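Local coordinates for putative type VI secretion protein (Escherichia coli, PDB 6SKI) that is probably a phospholipase effector of the type VI secretion system, loaded onto the VgrG spike for delivery, at residues N106-P111 / E436-T441; C420-L425 / E444-S449. All blocks are in the same frame, centred on the assembly; numbering follows the deposited sequence.

Contact 1: residues N106-P111 / E436-T441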
ATOM      1  N   ASN A 106      -5.414  -4.109  -9.897  1.00 43.66           N
ATOM      2  CA  ASN A 106      -6.840  -3.811  -9.855  1.00 43.66           C
ATOM      3  C   ASN A 106      -7.418  -3.725 -11.261  1.00 43.66           C
ATOM      4  O   ASN A 106      -8.482  -4.285 -11.543  1.00 43.66           O
ATOM      5  CB  ASN A 106      -7.073  -2.513  -9.085  1.00 43.66           C
ATOM      6  CG  ASN A 106      -8.530  -2.271  -8.775  1.00 43.66           C
ATOM      7  OD1 ASN A 106      -9.099  -2.894  -7.883  1.00 43.66           O
ATOM      8  ND2 ASN A 106      -9.143  -1.356  -9.510  1.00 43.66           N
ATOM      9  N   ILE A 107      -6.727  -3.021 -12.159  1.00 44.09           N
ATOM     10  CA  ILE A 107      -7.195  -2.902 -13.538  1.00 44.09           C
ATOM     11  C   ILE A 107      -7.225  -4.262 -14.222  1.00 44.09           C
ATOM     12  O   ILE A 107      -8.090  -4.522 -15.067  1.00 44.09           O
ATOM     13  CB  ILE A 107      -6.314  -1.901 -14.313  1.00 44.09           C
ATOM     14  CG1 ILE A 107      -6.430  -0.496 -13.719  1.00 44.09           C
ATOM     15  CG2 ILE A 107      -6.679  -1.883 -15.784  1.00 44.09           C
ATOM     16  CD1 ILE A 107      -7.820  -0.129 -13.261  1.00 44.09           C
ATOM     17  N   LEU A 108      -6.317  -5.161 -13.849  1.00 44.20           N
ATOM     18  CA  LEU A 108      -6.191  -6.450 -14.513  1.00 44.20           C
ATOM     19  C   LEU A 108      -6.938  -7.566 -13.806  1.00 44.20           C
ATOM     20  O   LEU A 108      -7.193  -8.603 -14.425  1.00 44.20           O
ATOM     21  CB  LEU A 108      -4.716  -6.843 -14.632  1.00 44.20           C
ATOM     22  CG  LEU A 108      -3.899  -6.126 -15.699  1.00 44.20           C
ATOM     23  CD1 LEU A 108      -2.441  -6.507 -15.574  1.00 44.20           C
ATOM     24  CD2 LEU A 108      -4.425  -6.467 -17.074  1.00 44.20           C
ATOM     25  N   TYR A 109      -7.268  -7.389 -12.533  1.00 43.55           N
ATOM     26  CA  TYR A 109      -8.119  -8.337 -11.831  1.00 43.55           C
ATOM     27  C   TYR A 109      -9.417  -8.509 -12.599  1.00 43.55           C
ATOM     28  O   TYR A 109     -10.134  -7.534 -12.840  1.00 43.55           O
ATOM     29  CB  TYR A 109      -8.397  -7.830 -10.421  1.00 43.55           C
ATOM     30  CG  TYR A 109      -8.980  -8.848  -9.475  1.00 43.55           C
ATOM     31  CD1 TYR A 109      -8.171  -9.765  -8.830  1.00 43.55           C
ATOM     32  CD2 TYR A 109     -10.338  -8.879  -9.214  1.00 43.55           C
ATOM     33  CE1 TYR A 109      -8.701 -10.680  -7.956  1.00 43.55           C
ATOM     34  CE2 TYR A 109     -10.875  -9.793  -8.344  1.00 43.55           C
ATOM     35  CZ  TYR A 109     -10.052 -10.693  -7.720  1.00 43.55           C
ATOM     36  OH  TYR A 109     -10.581 -11.613  -6.849  1.00 43.55           O
ATOM     37  N   HIS A 110      -9.706  -9.737 -13.000  1.00 46.15           N
ATOM     38  CA  HIS A 110     -10.885  -9.984 -13.811  1.00 46.15           C
ATOM     39  C   HIS A 110     -12.144  -9.687 -13.005  1.00 46.15           C
ATOM     40  O   HIS A 110     -12.371 -10.318 -11.965  1.00 46.15           O
ATOM     41  CB  HIS A 110     -10.903 -11.428 -14.299  1.00 46.15           C
ATOM     42  CG  HIS A 110     -12.076 -11.751 -15.166  1.00 46.15           C
ATOM     43  ND1 HIS A 110     -13.013 -12.701 -14.825  1.00 46.15           N
ATOM     44  CD2 HIS A 110     -12.471 -11.243 -16.356  1.00 46.15           C
ATOM     45  CE1 HIS A 110     -13.933 -12.766 -15.770  1.00 46.15           C
ATOM     46  NE2 HIS A 110     -13.628 -11.892 -16.711  1.00 46.15           N
ATOM     47  N   PRO A 111     -12.976  -8.742 -13.437  1.00 47.08           N
ATOM     48  CA  PRO A 111     -14.231  -8.491 -12.727  1.00 47.08           C
ATOM     49  C   PRO A 111     -15.398  -9.270 -13.312  1.00 47.08           C
ATOM     50  O   PRO A 111     -15.513  -9.409 -14.533  1.00 47.08           O
ATOM     51  CB  PRO A 111     -14.410  -6.984 -12.901  1.00 47.08           C
ATOM     52  CG  PRO A 111     -13.886  -6.747 -14.284  1.00 47.08           C
ATOM     53  CD  PRO A 111     -12.771  -7.759 -14.515  1.00 47.08           C
ATOM     54  N   GLU A 436      -6.984 -10.488 -16.239  1.00 48.88           N
ATOM     55  CA  GLU A 436      -7.012 -10.225 -17.661  1.00 48.88           C
ATOM     56  C   GLU A 436      -5.586 -10.240 -18.205  1.00 48.88           C
ATOM     57  O   GLU A 436      -4.650  -9.821 -17.520  1.00 48.88           O
ATOM     58  CB  GLU A 436      -7.669  -8.878 -17.943  1.00 48.88           C
ATOM     59  CG  GLU A 436      -9.061  -8.719 -17.345  1.00 48.88           C
ATOM     60  CD  GLU A 436     -10.154  -9.387 -18.162  1.00 48.88           C
ATOM     61  OE1 GLU A 436      -9.867 -10.363 -18.886  1.00 48.88           O
ATOM     62  OE2 GLU A 436     -11.313  -8.932 -18.075  1.00 48.88           O
ATOM     63  N   PRO A 437      -5.389 -10.734 -19.423  1.00 52.51           N
ATOM     64  CA  PRO A 437      -4.039 -10.774 -19.988  1.00 52.51           C
ATOM     65  C   PRO A 437      -3.464  -9.376 -20.154  1.00 52.51           C
ATOM     66  O   PRO A 437      -4.189  -8.399 -20.350  1.00 52.51           O
ATOM     67  CB  PRO A 437      -4.257 -11.454 -21.343  1.00 52.51           C
ATOM     68  CG  PRO A 437      -5.427 -12.340 -21.077  1.00 52.51           C
ATOM     69  CD  PRO A 437      -6.340 -11.427 -20.305  1.00 52.51           C
ATOM     70  N   ILE A 438      -2.141  -9.287 -20.063  1.00 52.87           N
ATOM     71  CA  ILE A 438      -1.431  -8.060 -20.393  1.00 52.87           C
ATOM     72  C   ILE A 438      -1.282  -8.018 -21.905  1.00 52.87           C
ATOM     73  O   ILE A 438      -0.606  -8.868 -22.495  1.00 52.87           O
ATOM     74  CB  ILE A 438      -0.064  -7.989 -19.702  1.00 52.87           C
ATOM     75  CG1 ILE A 438      -0.226  -7.753 -18.203  1.00 52.87           C
ATOM     76  CG2 ILE A 438       0.777  -6.883 -20.312  1.00 52.87           C
ATOM     77  CD1 ILE A 438       1.043  -7.298 -17.523  1.00 52.87           C
ATOM     78  N   ARG A 439      -1.916  -7.040 -22.533  1.00 60.34           N
ATOM     79  CA  ARG A 439      -1.966  -6.947 -23.980  1.00 60.34           C
ATOM     80  C   ARG A 439      -1.129  -5.767 -24.451  1.00 60.34           C
ATOM     81  O   ARG A 439      -0.702  -4.919 -23.665  1.00 60.34           O
ATOM     82  CB  ARG A 439      -3.415  -6.806 -24.455  1.00 60.34           C
ATOM     83  CG  ARG A 439      -4.340  -7.895 -23.934  1.00 60.34           C
ATOM     84  CD  ARG A 439      -5.772  -7.677 -24.392  1.00 60.34           C
ATOM     85  NE  ARG A 439      -6.699  -8.647 -23.812  1.00 60.34           N
ATOM     86  CZ  ARG A 439      -7.363  -8.460 -22.675  1.00 60.34           C
ATOM     87  NH1 ARG A 439      -7.205  -7.339 -21.987  1.00 60.34           N
ATOM     88  NH2 ARG A 439      -8.188  -9.395 -22.224  1.00 60.34           N
ATOM     89  N   GLN A 440      -0.889  -5.727 -25.763  1.00 63.41           N
ATOM     90  CA  GLN A 440      -0.230  -4.572 -26.357  1.00 63.41           C
ATOM     91  C   GLN A 440      -1.067  -3.312 -26.206  1.00 63.41           C
ATOM     92  O   GLN A 440      -0.529  -2.205 -26.311  1.00 63.41           O
ATOM     93  CB  GLN A 440       0.080  -4.838 -27.830  1.00 63.41           C
ATOM     94  CG  GLN A 440       1.291  -5.746 -28.074  1.00 63.41           C
ATOM     95  CD  GLN A 440       1.235  -7.057 -27.304  1.00 63.41           C
ATOM     96  OE1 GLN A 440       0.326  -7.864 -27.493  1.00 63.41           O
ATOM     97  NE2 GLN A 440       2.212  -7.272 -26.430  1.00 63.41           N
ATOM     98  N   THR A 441      -2.374  -3.461 -25.973  1.00 63.79           N
ATOM     99  CA  THR A 441      -3.210  -2.313 -25.645  1.00 63.79           C
ATOM    100  C   THR A 441      -2.668  -1.568 -24.432  1.00 63.79           C
ATOM    101  O   THR A 441      -2.643  -0.331 -24.413  1.00 63.79           O
ATOM    102  CB  THR A 441      -4.647  -2.773 -25.394  1.00 63.79           C
ATOM    103  OG1 THR A 441      -5.200  -3.295 -26.609  1.00 63.79           O
ATOM    104  CG2 THR A 441      -5.509  -1.616 -24.908  1.00 63.79           C
TER
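At the C-terminal end of helix 101-108, Leu108 meets Glu436 in the loop that joins helix 416-431 to helix 452-466. Their CA atoms lie 5.0 Å apart, and Glu436 N donates to Leu108 O over 2.6 Å. Leu108 is the last helical residue; Tyr109 leaves helical geometry.

The Leu108 side chain follows the loop: CD2 lies 3.4 Å from Glu436 O, while CD1 reaches Ile438 CG1 at 3.7 Å, the two side chains crossing at about a right angle. Glu436 folds back through a bend at chi2 (-80°), bringing OE2 to the edge of the His110 ring, in its plane and 3.1 Å from CD2. Ring and carboxylate stand almost perpendicular, 88° apart. The other oxygen, OE1, has a long salt bridge to Arg439 NH2.

Backbone bonding between His110 and Leu434 extends the pairing in antiparallel sense, Leu108 with Glu436 and His110 with Leu434, without regular strand on either segment. Asn106 and Tyr109 touch strand 22-43, so the contact ties the loop to a helix exit beside the mixed central sheet of what is probably an alpha/beta-hydrolase fold.

Contact 2: residues C420-L425 / E444-S449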
ATOM      1  N   CYS A 420       8.023  -6.649 -11.834  1.00 43.81           N
ATOM      2  CA  CYS A 420       7.494  -7.064 -10.539  1.00 43.81           C
ATOM      3  C   CYS A 420       5.997  -7.337 -10.612  1.00 43.81           C
ATOM      4  O   CYS A 420       5.496  -8.264  -9.963  1.00 43.81           O
ATOM      5  CB  CYS A 420       7.802  -5.995  -9.498  1.00 43.81           C
ATOM      6  SG  CYS A 420       9.567  -5.756  -9.251  1.00 43.81           S
ATOM      7  N   LEU A 421       5.280  -6.551 -11.416  1.00 43.33           N
ATOM      8  CA  LEU A 421       3.873  -6.808 -11.682  1.00 43.33           C
ATOM      9  C   LEU A 421       3.671  -8.185 -12.288  1.00 43.33           C
ATOM     10  O   LEU A 421       2.763  -8.918 -11.896  1.00 43.33           O
ATOM     11  CB  LEU A 421       3.328  -5.740 -12.624  1.00 43.33           C
ATOM     12  CG  LEU A 421       1.831  -5.768 -12.889  1.00 43.33           C
ATOM     13  CD1 LEU A 421       1.051  -5.566 -11.611  1.00 43.33           C
ATOM     14  CD2 LEU A 421       1.487  -4.723 -13.910  1.00 43.33           C
ATOM     15  N   ARG A 422       4.494  -8.540 -13.271  1.00 45.28           N
ATOM     16  CA  ARG A 422       4.337  -9.831 -13.930  1.00 45.28           C
ATOM     17  C   ARG A 422       4.661 -10.978 -12.984  1.00 45.28           C
ATOM     18  O   ARG A 422       4.035 -12.041 -13.049  1.00 45.28           O
ATOM     19  CB  ARG A 422       5.202  -9.882 -15.185  1.00 45.28           C
ATOM     20  CG  ARG A 422       4.633  -9.030 -16.288  1.00 45.28           C
ATOM     21  CD  ARG A 422       5.659  -8.630 -17.308  1.00 45.28           C
ATOM     22  NE  ARG A 422       5.197  -7.474 -18.064  1.00 45.28           N
ATOM     23  CZ  ARG A 422       4.591  -7.550 -19.241  1.00 45.28           C
ATOM     24  NH1 ARG A 422       4.367  -8.730 -19.797  1.00 45.28           N
ATOM     25  NH2 ARG A 422       4.204  -6.448 -19.858  1.00 45.28           N
ATOM     26  N   VAL A 423       5.621 -10.778 -12.083  1.00 44.20           N
ATOM     27  CA  VAL A 423       5.908 -11.809 -11.089  1.00 44.20           C
ATOM     28  C   VAL A 423       4.723 -11.996 -10.147  1.00 44.20           C
ATOM     29  O   VAL A 423       4.321 -13.130  -9.846  1.00 44.20           O
ATOM     30  CB  VAL A 423       7.194 -11.472 -10.318  1.00 44.20           C
ATOM     31  CG1 VAL A 423       7.529 -12.588  -9.357  1.00 44.20           C
ATOM     32  CG2 VAL A 423       8.338 -11.262 -11.279  1.00 44.20           C
ATOM     33  N   MET A 424       4.135 -10.894  -9.674  1.00 44.53           N
ATOM     34  CA  MET A 424       2.960 -11.017  -8.813  1.00 44.53           C
ATOM     35  C   MET A 424       1.778 -11.618  -9.564  1.00 44.53           C
ATOM     36  O   MET A 424       0.989 -12.371  -8.984  1.00 44.53           O
ATOM     37  CB  MET A 424       2.589  -9.664  -8.214  1.00 44.53           C
ATOM     38  CG  MET A 424       1.558  -9.756  -7.098  1.00 44.53           C
ATOM     39  SD  MET A 424       2.059 -10.731  -5.668  1.00 44.53           S
ATOM     40  CE  MET A 424       3.358  -9.718  -4.991  1.00 44.53           C
ATOM     41  N   LEU A 425       1.638 -11.298 -10.849  1.00 43.70           N
ATOM     42  CA  LEU A 425       0.573 -11.891 -11.649  1.00 43.70           C
ATOM     43  C   LEU A 425       0.761 -13.392 -11.771  1.00 43.70           C
ATOM     44  O   LEU A 425      -0.207 -14.151 -11.686  1.00 43.70           O
ATOM     45  CB  LEU A 425       0.531 -11.251 -13.035  1.00 43.70           C
ATOM     46  CG  LEU A 425      -0.030  -9.841 -13.177  1.00 43.70           C
ATOM     47  CD1 LEU A 425       0.432  -9.228 -14.482  1.00 43.70           C
ATOM     48  CD2 LEU A 425      -1.533  -9.867 -13.114  1.00 43.70           C
ATOM     49  N   GLU A 444       1.548   1.029 -21.027  1.00 55.63           N
ATOM     50  CA  GLU A 444       2.197   1.341 -19.766  1.00 55.63           C
ATOM     51  C   GLU A 444       2.754   0.101 -19.090  1.00 55.63           C
ATOM     52  O   GLU A 444       3.525   0.228 -18.133  1.00 55.63           O
ATOM     53  CB  GLU A 444       1.209   2.029 -18.825  1.00 55.63           C
ATOM     54  CG  GLU A 444       1.085   3.520 -19.037  1.00 55.63           C
ATOM     55  CD  GLU A 444      -0.356   3.986 -19.010  1.00 55.63           C
ATOM     56  OE1 GLU A 444      -1.251   3.170 -19.313  1.00 55.63           O
ATOM     57  OE2 GLU A 444      -0.593   5.168 -18.686  1.00 55.63           O
ATOM     58  N   LEU A 445       2.383  -1.086 -19.563  1.00 51.17           N
ATOM     59  CA  LEU A 445       2.803  -2.344 -18.968  1.00 51.17           C
ATOM     60  C   LEU A 445       3.716  -3.139 -19.887  1.00 51.17           C
ATOM     61  O   LEU A 445       4.096  -4.262 -19.546  1.00 51.17           O
ATOM     62  CB  LEU A 445       1.578  -3.177 -18.598  1.00 51.17           C
ATOM     63  CG  LEU A 445       0.742  -2.605 -17.457  1.00 51.17           C
ATOM     64  CD1 LEU A 445      -0.236  -3.636 -16.931  1.00 51.17           C
ATOM     65  CD2 LEU A 445       1.639  -2.090 -16.349  1.00 51.17           C
ATOM     66  N   GLN A 446       4.091  -2.578 -21.031  1.00 54.51           N
ATOM     67  CA  GLN A 446       4.948  -3.269 -21.980  1.00 54.51           C
ATOM     68  C   GLN A 446       6.402  -3.093 -21.582  1.00 54.51           C
ATOM     69  O   GLN A 446       6.832  -1.998 -21.209  1.00 54.51           O
ATOM     70  CB  GLN A 446       4.728  -2.751 -23.401  1.00 54.51           C
ATOM     71  CG  GLN A 446       3.341  -3.016 -23.941  1.00 54.51           C
ATOM     72  CD  GLN A 446       2.912  -4.456 -23.759  1.00 54.51           C
ATOM     73  OE1 GLN A 446       3.594  -5.381 -24.197  1.00 54.51           O
ATOM     74  NE2 GLN A 446       1.778  -4.656 -23.100  1.00 54.51           N
ATOM     75  N   LEU A 447       7.150  -4.178 -21.663  1.00 49.72           N
ATOM     76  CA  LEU A 447       8.529  -4.280 -21.221  1.00 49.72           C
ATOM     77  C   LEU A 447       9.484  -3.974 -22.369  1.00 49.72           C
ATOM     78  O   LEU A 447       9.257  -4.415 -23.498  1.00 49.72           O
ATOM     79  CB  LEU A 447       8.808  -5.674 -20.686  1.00 49.72           C
ATOM     80  CG  LEU A 447       8.285  -5.881 -19.271  1.00 49.72           C
ATOM     81  CD1 LEU A 447       8.679  -7.235 -18.774  1.00 49.72           C
ATOM     82  CD2 LEU A 447       8.843  -4.803 -18.370  1.00 49.72           C
ATOM     83  N   PRO A 448      10.541  -3.211 -22.104  1.00 50.69           N
ATOM     84  CA  PRO A 448      11.584  -3.032 -23.114  1.00 50.69           C
ATOM     85  C   PRO A 448      12.230  -4.365 -23.447  1.00 50.69           C
ATOM     86  O   PRO A 448      12.215  -5.299 -22.644  1.00 50.69           O
ATOM     87  CB  PRO A 448      12.575  -2.082 -22.435  1.00 50.69           C
ATOM     88  CG  PRO A 448      11.774  -1.383 -21.398  1.00 50.69           C
ATOM     89  CD  PRO A 448      10.801  -2.405 -20.902  1.00 50.69           C
ATOM     90  N   SER A 449      12.794  -4.451 -24.652  1.00 51.69           N
ATOM     91  CA  SER A 449      13.451  -5.688 -25.059  1.00 51.69           C
ATOM     92  C   SER A 449      14.568  -6.059 -24.096  1.00 51.69           C
ATOM     93  O   SER A 449      14.693  -7.228 -23.710  1.00 51.69           O
ATOM     94  CB  SER A 449      13.994  -5.548 -26.477  1.00 51.69           C
ATOM     95  OG  SER A 449      13.108  -4.794 -27.284  1.00 51.69           O
TER
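Leu421 and Leu445 make the purely apolar part of this contact, between helix 416-431 and the loop that follows it. The Leu421 CG is anti to the backbone N (chi1 -174°), and its CD2 methyl reaches both methyls of Leu445, 3.6 Å from CD1 and 3.6 Å from CD2. The two side chains cross at about a right angle. Both residues are buried, and Leu421 also packs on Trp104 and Leu105 of helix 101-108. Two residues along the same helix, Val423 touches strand 278-284 of the central sheet, which places the contact against the core of the probable alpha/beta-hydrolase fold.

A second kind of packing sets a charged side chain against an aliphatic one. Arg422 is extended from CG to NE and runs antiparallel alongside the Leu447 side chain. Leu447 CD1 lies 3.6 Å from Arg422 CD and 3.6 Å from NE, while Leu447 CG sits over one face of the guanidinium. Leu447 in turn rests on Ala455, and Arg422 on Ile459, both of helix 452-466.

The polar evidence is weaker. Leu445 O is modelled at the guanidinium edge, too close to NH2 to define a bond. The amide of Gln446 has its main partner elsewhere: NE2 donates to Asn442 O.

The chemistry thus combines leucine methyl packing with Arg422, which has the larger share of the buried surface; its aliphatic stem and one guanidinium face lie against Leu447, and the polar role of its end stays undecided.

How the contacts relate
Along the chain, 106-111 comes first, and contact 1 waits for 324 intervening residues before 436-441 completes it. Contact 2 begins within that long span, at 420-425, and is completed by 444-449 after only 18 residues, so the two contacts cross. Their centres are 12 Å apart, and Ile438 of contact 1 packs on Leu425 and Arg422 of contact 2, with Ile438 CD1 3.7 Å from Leu425 CD1. The loop between helices 416-431 and 452-466 therefore runs along both helix 101-108 and helix 416-431, with 436-441 and 444-449 each touching both. Helix 416-431 places Val423 and Met424 against strand 278-284, joining the arrangement to the central sheet.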